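Local coordinates for protein alpha-glucosidase ([Eubacterium] rectale, PDB 6PNR) that hydrolyses sulfoquinovosides, glycosides of a sulfonated sugar, as a sulfoquinovosidase of glycoside hydrolase family 31, at residues T487-G492 with L508-M513; G468-I473 with P603-D608. All blocks are in the same frame, centred on the assembly; numbering follows the deposited sequence.

Overall arrangement
From the N terminus the chain first passes through the N-terminal beta-sheets and then enters the TIM-barrel domain, where helix 469-481 leads into the short strand 490-491 and on to helix 504-514. Contact 1 closes the smaller loop, bringing 508-513 back on 487-492 within the barrel domain. Contact 2 closes a much longer one, as 603-608 in the C-terminal domain returns to the start of helix 469-481, and contact 1 falls wholly within it. Their centres lie about 9 Å apart, and they touch: Val472 packs against both Ser489 and Trp510, while Val604 lies on Arg509. Together they join two barrel helices, a barrel strand and the C-terminal domain.

Contact 1 (T487-G492 with L508-M513); sequences THSDIG and LRWAEM
Trp510 gives its ring N-H to the hydroxyl of Ser489, the single hydrogen bond of the contact: NE1 to OG is 2.8 Å, with an N-H...O angle of 157°. The hydroxyl oxygen sits at the indole edge, almost in the ring plane, because OG of Ser489 is turned in between its own N and carbonyl carbon (chi1 56°).

The other approaches come over one face of the indole. Asp490 O stands 3.1 Å above the ring plane of Trp510; although near NE1, it is badly angled for a bond. Gly492 N lies 3.3 Å from Trp510 CG on the same face, and the CA of Ile491, also over this face, makes a CH-pi contact, 4.2 Å from the centroid of the five-membered ring. With an alanine here instead of Trp510, the buried Ser489 hydroxyl is likely to lose this donor, and a gap would probably open beside the backbone of residues 490-492.

Strand 490-491 and helix 504-514 are the first two elements of a beta-alpha-beta unit completed by the parallel strand 521-522, the repeating topology of the TIM barrel in family 31. Asp490 itself reaches Arg521 in a salt bridge, its side chain about 5 Å from the bound aza-sugar inhibitor.

Apolar packing continues along the helix. CG2 of Ile491, the branch anti to the backbone N, meets Ala511 CB at 3.7 Å, and it also approaches Trp510 CB at 4.2 Å. Leu544 and Leu547 of helix 538-568 pack on Ala511 as well.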
loop_
_atom_site.group_PDB
_atom_site.type_symbol
_atom_site.label_atom_id
_atom_site.label_comp_id
_atom_site.label_asym_id
_atom_site.label_seq_id
_atom_site.Cartn_x
_atom_site.Cartn_y
_atom_site.Cartn_z
ATOM N N THR A 487 17.006 -27.441 6.418
ATOM C CA THR A 487 17.177 -25.998 6.434
ATOM C C THR A 487 17.859 -25.574 7.730
ATOM O O THR A 487 18.053 -26.375 8.650
ATOM C CB THR A 487 15.836 -25.275 6.234
ATOM O OG1 THR A 487 16.083 -23.892 5.926
ATOM C CG2 THR A 487 14.958 -25.394 7.474
ATOM N N HIS A 488 18.217 -24.292 7.791
ATOM C CA HIS A 488 18.876 -23.718 8.956
ATOM C C HIS A 488 18.792 -22.197 8.848
ATOM O O HIS A 488 18.166 -21.661 7.933
ATOM C CB HIS A 488 20.322 -24.215 9.078
ATOM C CG HIS A 488 21.291 -23.597 8.112
ATOM N ND1 HIS A 488 21.328 -23.928 6.773
ATOM C CD2 HIS A 488 22.314 -22.727 8.310
ATOM C CE1 HIS A 488 22.321 -23.280 6.186
ATOM N NE2 HIS A 488 22.932 -22.540 7.098
ATOM N N SER A 489 19.395 -21.497 9.806
ATOM C CA SER A 489 19.387 -20.035 9.763
ATOM C C SER A 489 20.719 -19.489 10.257
ATOM O O SER A 489 21.507 -20.206 10.889
ATOM C CB SER A 489 18.236 -19.451 10.606
ATOM O OG SER A 489 18.312 -19.921 11.950
ATOM N N ASP A 490 20.965 -18.205 9.940
ATOM C CA ASP A 490 22.063 -17.445 10.551
ATOM C C ASP A 490 21.833 -17.328 12.052
ATOM O O ASP A 490 20.868 -16.686 12.478
ATOM C CB ASP A 490 22.134 -16.020 9.971
ATOM C CG ASP A 490 22.311 -15.972 8.463
ATOM O OD1 ASP A 490 23.068 -16.792 7.919
ATOM O OD2 ASP A 490 21.712 -15.061 7.831
ATOM N N ILE A 491 22.732 -17.890 12.859
ATOM C CA ILE A 491 22.566 -17.794 14.309
ATOM C C ILE A 491 22.806 -16.344 14.728
ATOM O O ILE A 491 23.931 -15.845 14.656
ATOM C CB ILE A 491 23.499 -18.746 15.057
ATOM C CG1 ILE A 491 23.060 -20.197 14.802
ATOM C CG2 ILE A 491 23.489 -18.406 16.551
ATOM C CD1 ILE A 491 24.036 -21.231 15.317
ATOM N N GLY A 492 21.745 -15.663 15.149
ATOM C CA GLY A 492 21.825 -14.248 15.458
ATOM C C GLY A 492 21.289 -13.322 14.396
ATOM O O GLY A 492 21.290 -12.098 14.610
ATOM N N LEU A 508 22.159 -15.788 21.725
ATOM C CA LEU A 508 22.062 -17.009 22.518
ATOM C C LEU A 508 20.715 -17.703 22.331
ATOM O O LEU A 508 20.663 -18.934 22.232
ATOM C CB LEU A 508 22.316 -16.696 23.992
ATOM C CG LEU A 508 23.778 -16.353 24.294
ATOM C CD1 LEU A 508 23.906 -15.813 25.706
ATOM C CD2 LEU A 508 24.664 -17.575 24.086
ATOM N N ARG A 509 19.615 -16.941 22.297
ATOM C CA ARG A 509 18.311 -17.540 22.005
ATOM C C ARG A 509 18.295 -18.180 20.622
ATOM O O ARG A 509 17.658 -19.220 20.426
ATOM C CB ARG A 509 17.189 -16.498 22.098
ATOM C CG ARG A 509 16.776 -16.120 23.519
ATOM C CD ARG A 509 16.245 -17.340 24.297
ATOM N NE ARG A 509 15.708 -16.902 25.583
ATOM C CZ ARG A 509 15.435 -17.693 26.615
ATOM N NH1 ARG A 509 15.645 -19.002 26.541
ATOM N NH2 ARG A 509 14.948 -17.161 27.734
ATOM N N TRP A 510 18.953 -17.552 19.638
ATOM C CA TRP A 510 19.009 -18.152 18.304
ATOM C C TRP A 510 19.837 -19.431 18.305
ATOM O O TRP A 510 19.470 -20.417 17.655
ATOM C CB TRP A 510 19.583 -17.147 17.298
ATOM C CG TRP A 510 18.954 -17.180 15.899
ATOM C CD1 TRP A 510 18.895 -18.240 15.036
ATOM C CD2 TRP A 510 18.359 -16.067 15.209
ATOM N NE1 TRP A 510 18.274 -17.858 13.858
ATOM C CE2 TRP A 510 17.946 -16.528 13.940
ATOM C CE3 TRP A 510 18.116 -14.727 15.556
ATOM C CZ2 TRP A 510 17.298 -15.702 13.019
ATOM C CZ3 TRP A 510 17.475 -13.904 14.639
ATOM C CH2 TRP A 510 17.075 -14.397 13.382
ATOM N N ALA A 511 20.963 -19.438 19.021
ATOM C CA ALA A 511 21.810 -20.626 19.031
ATOM C C ALA A 511 21.115 -21.816 19.704
ATOM O O ALA A 511 21.303 -22.968 19.288
ATOM C CB ALA A 511 23.137 -20.303 19.710
ATOM N N GLU A 512 20.307 -21.563 20.739
ATOM C CA GLU A 512 19.657 -22.661 21.453
ATOM C C GLU A 512 18.494 -23.254 20.661
ATOM O O GLU A 512 18.061 -24.377 20.962
ATOM C CB GLU A 512 19.187 -22.202 22.845
ATOM C CG GLU A 512 17.863 -21.450 22.887
ATOM C CD GLU A 512 17.562 -20.843 24.262
ATOM O OE1 GLU A 512 18.504 -20.364 24.930
ATOM O OE2 GLU A 512 16.383 -20.845 24.675
ATOM N N MET A 513 17.993 -22.536 19.655
ATOM C CA MET A 513 17.101 -23.138 18.666
ATOM C C MET A 513 17.892 -23.912 17.622
ATOM O O MET A 513 17.532 -25.049 17.272
ATOM C CB MET A 513 16.256 -22.057 17.981
ATOM C CG MET A 513 15.596 -22.533 16.682
ATOM S SD MET A 513 14.463 -21.346 15.930
ATOM C CE MET A 513 15.633 -20.169 15.235
#

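Contact 2 (G468-I473 with P603-D608); sequences GLASVI and PVYEQD
One water is gripped by both segments: it accepts from Ala470 N at 2.9 Å and donates to Tyr605 O, also at 2.9 Å. No direct hydrogen bond joins the two segments, so this water carries their polar link. Ala470 lies in the first turn of its helix, where a backbone N-H has no carbonyl one turn earlier within the helix, and the water takes up that role. At the start of the same turn, Gly468 O receives two donors from one residue, Ser471 N and Ser471 OG, the hydroxyl arriving in the carbonyl plane at 2.8 Å from Gly468 O. That double grip ties the serine side chain back onto the turn that begins the helix.

The rest is apolar. The methyl of Ala470 rests over one face of the Tyr605 ring, nearer the CB end than the hydroxyl end, with Ala470 CB 3.6 Å from Tyr605 CG, a CH-pi contact. With CG set between N and the carbonyl carbon (chi1 60°), the tyrosine swings its ring past the alanine, and the outer part leads away toward Tyr591 and Trp612. Leu469 slants across the base of the same residue, its CD2 at 4.0 Å from Tyr605 CB and as near to the carbonyl O of Val604. Farther along the helix, the end of Ile473, CD1, meets the pyrrolidine ring of Pro603, 3.8 Å from its CG, and Tyr593 packs on both.

The tie is interdomain: the opening turn of barrel helix 469-481 sits against the loop between strands 599-601 and 611-616, joining the TIM barrel to the C-terminal beta domain of this family 31 glycosidase.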
loop_
_atom_site.group_PDB
_atom_site.type_symbol
_atom_site.label_atom_id
_atom_site.label_comp_id
_atom_site.label_asym_id
_atom_site.label_seq_id
_atom_site.Cartn_x
_atom_site.Cartn_y
_atom_site.Cartn_z
ATOM N N GLY A 468 12.323 -11.545 12.551
ATOM C CA GLY A 468 13.338 -11.975 13.490
ATOM C C GLY A 468 13.367 -13.477 13.671
ATOM O O GLY A 468 12.984 -14.228 12.769
ATOM N N LEU A 469 13.781 -13.910 14.868
ATOM C CA LEU A 469 14.026 -15.318 15.143
ATOM C C LEU A 469 12.807 -16.176 14.819
ATOM O O LEU A 469 12.930 -17.239 14.202
ATOM C CB LEU A 469 14.453 -15.478 16.613
ATOM C CG LEU A 469 15.009 -16.798 17.173
ATOM C CD1 LEU A 469 15.826 -16.505 18.429
ATOM C CD2 LEU A 469 13.919 -17.821 17.502
ATOM N N ALA A 470 11.615 -15.709 15.184
ATOM C CA ALA A 470 10.426 -16.540 15.034
ATOM C C ALA A 470 10.137 -16.878 13.571
ATOM O O ALA A 470 9.601 -17.953 13.282
ATOM C CB ALA A 470 9.226 -15.840 15.668
ATOM N N SER A 471 10.501 -15.996 12.635
ATOM C CA SER A 471 10.144 -16.222 11.237
ATOM C C SER A 471 10.937 -17.375 10.644
ATOM O O SER A 471 10.501 -17.969 9.652
ATOM C CB SER A 471 10.334 -14.933 10.409
ATOM O OG SER A 471 11.699 -14.536 10.342
ATOM N N VAL A 472 12.070 -17.717 11.258
ATOM C CA VAL A 472 12.839 -18.893 10.870
ATOM C C VAL A 472 12.007 -20.165 11.030
ATOM O O VAL A 472 12.078 -21.085 10.200
ATOM C CB VAL A 472 14.124 -18.961 11.711
ATOM C CG1 VAL A 472 14.826 -20.318 11.502
ATOM C CG2 VAL A 472 15.033 -17.755 11.406
ATOM N N ILE A 473 11.228 -20.254 12.111
ATOM C CA ILE A 473 10.460 -21.476 12.355
ATOM C C ILE A 473 9.376 -21.633 11.306
ATOM O O ILE A 473 9.150 -22.730 10.771
ATOM C CB ILE A 473 9.848 -21.468 13.766
ATOM C CG1 ILE A 473 10.915 -21.264 14.824
ATOM C CG2 ILE A 473 9.087 -22.779 14.008
ATOM C CD1 ILE A 473 10.389 -20.597 16.046
ATOM N N PRO A 603 10.697 -22.890 20.455
ATOM C CA PRO A 603 11.746 -21.912 20.786
ATOM C C PRO A 603 11.195 -20.642 21.422
ATOM O O PRO A 603 10.155 -20.118 21.019
ATOM C CB PRO A 603 12.394 -21.615 19.427
ATOM C CG PRO A 603 12.128 -22.856 18.619
ATOM C CD PRO A 603 10.734 -23.276 19.037
ATOM N N VAL A 604 11.913 -20.146 22.432
ATOM C CA VAL A 604 11.667 -18.799 22.934
ATOM C C VAL A 604 12.054 -17.810 21.846
ATOM O O VAL A 604 13.215 -17.755 21.430
ATOM C CB VAL A 604 12.452 -18.538 24.226
ATOM C CG1 VAL A 604 12.309 -17.059 24.657
ATOM C CG2 VAL A 604 11.979 -19.492 25.335
ATOM N N TYR A 605 11.083 -17.038 21.366
ATOM C CA TYR A 605 11.353 -16.069 20.320
ATOM C C TYR A 605 11.118 -14.635 20.789
ATOM O O TYR A 605 10.989 -13.737 19.956
ATOM C CB TYR A 605 10.528 -16.382 19.068
ATOM C CG TYR A 605 9.011 -16.374 19.232
ATOM C CD1 TYR A 605 8.304 -15.175 19.332
ATOM C CD2 TYR A 605 8.285 -17.569 19.247
ATOM C CE1 TYR A 605 6.912 -15.159 19.465
ATOM C CE2 TYR A 605 6.890 -17.566 19.374
ATOM C CZ TYR A 605 6.217 -16.359 19.487
ATOM O OH TYR A 605 4.846 -16.356 19.604
ATOM N N GLU A 606 11.066 -14.400 22.104
ATOM C CA GLU A 606 10.904 -13.057 22.655
ATOM C C GLU A 606 12.008 -12.794 23.670
ATOM O O GLU A 606 12.567 -13.720 24.262
ATOM C CB GLU A 606 9.532 -12.875 23.323
ATOM C CG GLU A 606 8.350 -13.004 22.378
ATOM C CD GLU A 606 7.021 -13.136 23.114
ATOM O OE1 GLU A 606 7.028 -13.524 24.297
ATOM O OE2 GLU A 606 5.971 -12.851 22.508
ATOM N N GLN A 607 12.302 -11.515 23.884
ATOM C CA GLN A 607 13.336 -11.129 24.833
ATOM C C GLN A 607 12.800 -11.124 26.265
ATOM O O GLN A 607 11.589 -11.099 26.508
ATOM C CB GLN A 607 13.895 -9.745 24.490
ATOM C CG GLN A 607 12.930 -8.605 24.731
ATOM C CD GLN A 607 13.571 -7.254 24.485
ATOM O OE1 GLN A 607 13.910 -6.914 23.355
ATOM N NE2 GLN A 607 13.746 -6.483 25.544
ATOM N N ASP A 608 13.729 -11.161 27.221
ATOM C CA ASP A 608 13.412 -11.005 28.644
ATOM C C ASP A 608 12.476 -12.103 29.153
ATOM O O ASP A 608 11.604 -11.859 29.986
ATOM C CB ASP A 608 12.812 -9.624 28.938
ATOM C CG ASP A 608 13.784 -8.486 28.663
ATOM O OD1 ASP A 608 15.014 -8.713 28.724
ATOM O OD2 ASP A 608 13.311 -7.361 28.377
HETATM O O HOH W 1 11.259 -13.501 17.100
#